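Local atomic coordinates of phosphoribosylaminoimidazole-succinocarboxamide synthase (Pyrococcus horikoshii, PDB entry 4O7W), a protein that catalyses the ATP-dependent joining of L-aspartate to carboxyaminoimidazole ribonucleotide, the SAICAR synthetase step of de novo purine biosynthesis. Residues A[91-96]-A[118-123]. Residues are numbered along the deposited sequence; the frame is centred on the assembly and turned at random.
Sequences VVRNVV and ELYYKN. With TYD (thymidine-5'-diphosphate), chain B; ATP (adenosine-5'-triphosphate), chain C.
V91 and E118 form an antiparallel hydrogen-bonded pair: V91 N donates to E118 O at 2.8 Å (N-H...O 173°) and E118 N to V91 O at 2.7 Å. The same E118 carries the salt bridge, OE1 to R93 NH1 at 2.8 Å, on the syn side but 33° out of the carboxylate plane. Y120 OH gives a second hydrogen bond to E118 OE1 (2.6 Å) from the opposite face, so one buried oxygen is gripped by two donors. A bend at chi3 (71°) swings the R93 guanidinium so that its edge faces both E118 OE1 and the alpha-phosphate, NH1 donating to TYD O2A (2.9 Å) and NH2 to TYD O1A (2.6 Å). Replacing R93 with alanine would remove these N-H groups and is likely to leave phosphate and E118 carboxylate without their cationic partner. Apolar contact comes from V91, with CG2 approaching Y120 CE2 obliquely at 3.6 Å; TYD C5M lies 4.1 Å above one face of the same ring, toward its rim. D173, S99 and R198 also bind this nucleotide. Strands 84-93 and 111-121 thus line a pocket that probably receives the phosphoribosyl substrate, here filled by thymidine diphosphate, next to the ATP, whose gamma-phosphate lies beside K122.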
ATOM      1  N   VAL A  91       9.778  -5.643  -1.163  1.00 11.69           N
ATOM      2  CA  VAL A  91      10.115  -6.057   0.190  1.00 11.70           C
ATOM      3  C   VAL A  91       9.370  -7.358   0.565  1.00 12.24           C
ATOM      4  O   VAL A  91       8.147  -7.457   0.408  1.00 12.06           O
ATOM      5  CB  VAL A  91       9.842  -4.921   1.209  1.00 11.95           C
ATOM      6  CG1 VAL A  91      10.101  -5.408   2.619  1.00 11.63           C
ATOM      7  CG2 VAL A  91      10.715  -3.685   0.903  1.00 11.36           C
ATOM      8  N   VAL A  92      10.119  -8.357   1.020  1.00 11.91           N
ATOM      9  CA  VAL A  92       9.551  -9.615   1.502  1.00 12.22           C
ATOM     10  C   VAL A  92       9.789  -9.693   3.018  1.00 12.37           C
ATOM     11  O   VAL A  92      10.874  -9.370   3.485  1.00 11.96           O
ATOM     12  CB  VAL A  92      10.207 -10.832   0.803  1.00 12.16           C
ATOM     13  CG1 VAL A  92       9.534 -12.128   1.220  1.00 11.78           C
ATOM     14  CG2 VAL A  92      10.174 -10.681  -0.709  1.00 11.79           C
ATOM     15  N   ARG A  93       8.762 -10.072   3.778  1.00 12.54           N
ATOM     16  CA  ARG A  93       8.824 -10.040   5.242  1.00 12.62           C
ATOM     17  C   ARG A  93       8.332 -11.379   5.841  1.00 12.71           C
ATOM     18  O   ARG A  93       7.238 -11.841   5.514  1.00 12.28           O
ATOM     19  CB  ARG A  93       8.017  -8.835   5.783  1.00 12.58           C
ATOM     20  CG  ARG A  93       7.993  -7.617   4.835  1.00 12.91           C
ATOM     21  CD  ARG A  93       7.324  -6.363   5.415  1.00 12.66           C
ATOM     22  NE  ARG A  93       8.156  -5.772   6.453  1.00 12.26           N
ATOM     23  CZ  ARG A  93       8.665  -4.543   6.459  1.00 12.22           C
ATOM     24  NH1 ARG A  93       8.413  -3.654   5.496  1.00 11.69           N
ATOM     25  NH2 ARG A  93       9.442  -4.204   7.469  1.00 11.94           N
ATOM     26  N   ASN A  94       9.165 -12.001   6.683  1.00 13.08           N
ATOM     27  CA  ASN A  94       8.829 -13.250   7.396  1.00 13.53           C
ATOM     28  C   ASN A  94       8.480 -13.003   8.858  1.00 14.07           C
ATOM     29  O   ASN A  94       7.653 -13.713   9.446  1.00 14.59           O
ATOM     30  CB  ASN A  94       9.992 -14.243   7.321  1.00 13.13           C
ATOM     31  CG  ASN A  94      10.417 -14.525   5.895  1.00 13.55           C
ATOM     32  OD1 ASN A  94       9.595 -14.930   5.068  1.00 13.83           O
ATOM     33  ND2 ASN A  94      11.695 -14.283   5.584  1.00 12.88           N
ATOM     34  N   VAL A  95       9.140 -12.000   9.438  1.00 13.80           N
ATOM     35  CA  VAL A  95       9.004 -11.658  10.839  1.00 13.62           C
ATOM     36  C   VAL A  95       8.767 -10.146  10.920  1.00 14.57           C
ATOM     37  O   VAL A  95       9.400  -9.376  10.178  1.00 14.82           O
ATOM     38  CB  VAL A  95      10.285 -12.060  11.603  1.00 13.32           C
ATOM     39  CG1 VAL A  95      10.307 -11.477  13.011  1.00 13.12           C
ATOM     40  CG2 VAL A  95      10.414 -13.583  11.643  1.00 12.87           C
ATOM     41  N   VAL A  96       7.852  -9.736  11.797  1.00 14.41           N
ATOM     42  CA  VAL A  96       7.495  -8.323  12.001  1.00 14.59           C
ATOM     43  C   VAL A  96       8.680  -7.522  12.553  1.00 14.93           C
ATOM     44  O   VAL A  96       9.276  -7.876  13.592  1.00 15.00           O
ATOM     45  CB  VAL A  96       6.248  -8.187  12.912  1.00 14.74           C
ATOM     46  CG1 VAL A  96       5.944  -6.728  13.241  1.00 14.76           C
ATOM     47  CG2 VAL A  96       5.044  -8.840  12.240  1.00 14.41           C
ATOM     48  N   GLU A 118       5.680  -6.442  -0.179  1.00 11.93           N
ATOM     49  CA  GLU A 118       5.279  -5.041  -0.288  1.00 11.84           C
ATOM     50  C   GLU A 118       6.036  -4.413  -1.450  1.00 11.99           C
ATOM     51  O   GLU A 118       7.231  -4.685  -1.663  1.00 11.99           O
ATOM     52  CB  GLU A 118       5.566  -4.273   1.002  1.00 11.59           C
ATOM     53  CG  GLU A 118       4.841  -4.800   2.246  1.00 11.62           C
ATOM     54  CD  GLU A 118       5.322  -4.147   3.534  1.00 11.62           C
ATOM     55  OE1 GLU A 118       6.416  -3.536   3.542  1.00 11.58           O
ATOM     56  OE2 GLU A 118       4.616  -4.253   4.558  1.00 11.77           O
ATOM     57  N   LEU A 119       5.326  -3.603  -2.219  1.00 11.80           N
ATOM     58  CA  LEU A 119       5.927  -2.871  -3.322  1.00 11.90           C
ATOM     59  C   LEU A 119       6.045  -1.408  -2.930  1.00 11.78           C
ATOM     60  O   LEU A 119       5.075  -0.819  -2.483  1.00 11.38           O
ATOM     61  CB  LEU A 119       5.038  -2.973  -4.550  1.00 11.81           C
ATOM     62  CG  LEU A 119       4.744  -4.399  -5.021  1.00 12.26           C
ATOM     63  CD1 LEU A 119       3.684  -4.340  -6.112  1.00 11.99           C
ATOM     64  CD2 LEU A 119       6.019  -5.082  -5.500  1.00 11.97           C
ATOM     65  N   TYR A 120       7.235  -0.844  -3.099  1.00 12.17           N
ATOM     66  CA  TYR A 120       7.496   0.565  -2.826  1.00 12.21           C
ATOM     67  C   TYR A 120       7.936   1.217  -4.123  1.00 12.45           C
ATOM     68  O   TYR A 120       8.812   0.709  -4.818  1.00 12.65           O
ATOM     69  CB  TYR A 120       8.576   0.738  -1.755  1.00 11.87           C
ATOM     70  CG  TYR A 120       8.114   0.305  -0.387  1.00 12.23           C
ATOM     71  CD1 TYR A 120       7.449   1.196   0.459  1.00 11.88           C
ATOM     72  CD2 TYR A 120       8.314  -1.010   0.048  1.00 11.88           C
ATOM     73  CE1 TYR A 120       7.008   0.796   1.711  1.00 12.04           C
ATOM     74  CE2 TYR A 120       7.881  -1.422   1.295  1.00 12.19           C
ATOM     75  CZ  TYR A 120       7.222  -0.526   2.118  1.00 12.35           C
ATOM     76  OH  TYR A 120       6.795  -0.961   3.346  1.00 12.42           O
ATOM     77  N   TYR A 121       7.314   2.337  -4.451  1.00 12.79           N
ATOM     78  CA  TYR A 121       7.660   3.071  -5.640  1.00 13.69           C
ATOM     79  C   TYR A 121       8.929   3.909  -5.382  1.00 14.45           C
ATOM     80  O   TYR A 121       8.956   4.746  -4.480  1.00 13.58           O
ATOM     81  CB  TYR A 121       6.459   3.938  -6.041  1.00 14.11           C
ATOM     82  CG  TYR A 121       6.710   4.986  -7.117  1.00 14.79           C
ATOM     83  CD1 TYR A 121       7.555   4.732  -8.212  1.00 14.75           C
ATOM     84  CD2 TYR A 121       6.064   6.223  -7.047  1.00 14.89           C
ATOM     85  CE1 TYR A 121       7.759   5.694  -9.195  1.00 15.68           C
ATOM     86  CE2 TYR A 121       6.251   7.180  -8.022  1.00 15.41           C
ATOM     87  CZ  TYR A 121       7.098   6.918  -9.075  1.00 15.89           C
ATOM     88  OH  TYR A 121       7.260   7.892 -10.005  1.00 18.26           O
ATOM     89  N   LYS A 122       9.974   3.662  -6.167  1.00 16.54           N
ATOM     90  CA  LYS A 122      11.235   4.416  -6.051  1.00 19.44           C
ATOM     91  C   LYS A 122      11.093   5.814  -6.590  1.00 20.18           C
ATOM     92  O   LYS A 122      11.133   6.027  -7.787  1.00 20.80           O
ATOM     93  CB  LYS A 122      12.363   3.716  -6.791  1.00 20.32           C
ATOM     94  CG  LYS A 122      12.942   2.551  -6.033  1.00 21.45           C
ATOM     95  CD  LYS A 122      14.057   1.908  -6.836  1.00 22.36           C
ATOM     96  CE  LYS A 122      15.311   2.722  -6.707  1.00 24.00           C
ATOM     97  NZ  LYS A 122      16.470   1.918  -7.161  1.00 28.28           N
ATOM     98  N   ASN A 123      10.919   6.766  -5.685  1.00 22.24           N
ATOM     99  CA  ASN A 123      10.715   8.153  -6.041  1.00 23.12           C
ATOM    100  C   ASN A 123      11.086   9.020  -4.844  1.00 24.78           C
ATOM    101  O   ASN A 123      10.374   9.033  -3.843  1.00 24.21           O
ATOM    102  CB  ASN A 123       9.248   8.369  -6.408  1.00 22.42           C
ATOM    103  CG  ASN A 123       8.973   9.776  -6.903  1.00 22.07           C
ATOM    104  OD1 ASN A 123       9.174  10.745  -6.185  1.00 22.36           O
ATOM    105  ND2 ASN A 123       8.494   9.886  -8.131  1.00 21.49           N
TER
HETATM  106  PA  TYD B 301      11.308  -1.464   6.228  0.90 17.13           P
HETATM  107  O1A TYD B 301      11.009  -2.072   7.564  0.90 16.78           O
HETATM  108  O2A TYD B 301      10.129  -1.327   5.287  0.90 17.52           O
HETATM  109  O3A TYD B 301      11.946   0.006   6.319  0.90 20.37           O
HETATM  110  PB  TYD B 301      13.080   0.581   7.314  0.90 23.37           P
HETATM  111  O1B TYD B 301      12.834  -0.040   8.670  0.90 24.25           O
HETATM  112  O2B TYD B 301      14.383   0.112   6.703  0.90 25.91           O
HETATM  113  O3B TYD B 301      12.883   2.064   7.202  0.90 24.05           O
HETATM  114  O5' TYD B 301      12.473  -2.315   5.550  0.90 16.85           O
HETATM  115  C5' TYD B 301      12.250  -3.675   5.219  0.90 16.26           C
HETATM  116  C4' TYD B 301      13.539  -4.365   4.767  0.90 16.90           C
HETATM  117  O4' TYD B 301      13.832  -3.966   3.428  0.90 16.91           O
HETATM  118  C3' TYD B 301      14.775  -4.029   5.608  0.90 16.61           C
HETATM  119  O3' TYD B 301      15.606  -5.186   5.633  0.90 15.41           O
HETATM  120  C2' TYD B 301      15.505  -2.961   4.826  0.90 17.21           C
HETATM  121  C1' TYD B 301      15.069  -3.239   3.390  0.90 17.83           C
HETATM  122  N1  TYD B 301      14.857  -2.010   2.615  0.90 19.58           N
HETATM  123  C2  TYD B 301      15.965  -1.347   2.004  0.90 18.96           C
HETATM  124  O2  TYD B 301      17.114  -1.806   2.124  0.90 16.71           O
HETATM  125  N3  TYD B 301      15.775  -0.233   1.280  0.90 20.66           N
HETATM  126  C4  TYD B 301      14.533   0.266   1.105  0.90 22.27           C
HETATM  127  O4  TYD B 301      14.359   1.288   0.422  0.90 24.59           O
HETATM  128  C5  TYD B 301      13.346  -0.408   1.708  0.90 22.19           C
HETATM  129  C5M TYD B 301      11.935   0.123   1.529  0.90 22.37           C
HETATM  130  C6  TYD B 301      13.594  -1.553   2.457  0.90 20.72           C
HETATM  131  PG  ATP C 302      18.343   5.038  -5.909  0.70 45.55           P
HETATM  132  O1G ATP C 302      17.699   6.405  -5.983  0.70 45.70           O
HETATM  133  O2G ATP C 302      19.209   4.712  -7.095  0.70 44.95           O
HETATM  134  O3G ATP C 302      17.415   3.932  -5.475  0.70 44.49           O
HETATM  135  PB  ATP C 302      20.966   5.200  -4.798  0.70 41.05           P
HETATM  136  O1B ATP C 302      21.332   6.263  -5.801  0.70 40.20           O
HETATM  137  O2B ATP C 302      21.461   5.297  -3.375  0.70 40.91           O
HETATM  138  O3B ATP C 302      19.360   5.142  -4.667  0.70 43.02           O
HETATM  139  PA  ATP C 302      22.774   2.998  -5.016  0.70 33.71           P
HETATM  140  O1A ATP C 302      22.444   1.719  -4.290  0.70 34.21           O
HETATM  141  O2A ATP C 302      23.772   3.930  -4.368  0.70 34.28           O
HETATM  142  O3A ATP C 302      21.385   3.747  -5.379  0.70 36.41           O
HETATM  143  O5' ATP C 302      23.369   2.639  -6.478  0.70 31.79           O
HETATM  144  C5' ATP C 302      22.831   1.588  -7.292  0.70 27.93           C
HETATM  145  C4' ATP C 302      21.921   2.143  -8.392  0.70 24.97           C
HETATM  146  O4' ATP C 302      22.000   1.344  -9.588  0.70 23.65           O
HETATM  147  C3' ATP C 302      20.464   2.073  -7.996  0.70 24.12           C
HETATM  148  O3' ATP C 302      19.810   3.139  -8.684  0.70 23.70           O
HETATM  149  C2' ATP C 302      19.998   0.741  -8.566  0.70 22.93           C
HETATM  150  O2' ATP C 302      18.592   0.672  -8.754  0.70 22.16           O
HETATM  151  C1' ATP C 302      20.748   0.699  -9.882  0.70 21.83           C
HETATM  152  N9  ATP C 302      21.011  -0.682 -10.369  0.70 20.80           N
HETATM  153  C8  ATP C 302      21.254  -1.776  -9.623  0.70 19.19           C
HETATM  154  N7  ATP C 302      21.466  -2.857 -10.405  0.70 18.81           N
HETATM  155  C5  ATP C 302      21.377  -2.454 -11.694  0.70 19.40           C
HETATM  156  C6  ATP C 302      21.492  -3.068 -13.048  0.70 18.64           C
HETATM  157  N6  ATP C 302      21.769  -4.378 -13.213  0.70 17.48           N
HETATM  158  N1  ATP C 302      21.294  -2.271 -14.126  0.70 19.02           N
HETATM  159  C2  ATP C 302      21.025  -0.961 -14.020  0.70 18.38           C
HETATM  160  N3  ATP C 302      20.920  -0.345 -12.837  0.70 18.84           N
HETATM  161  C4  ATP C 302      21.076  -1.016 -11.664  0.70 19.69           C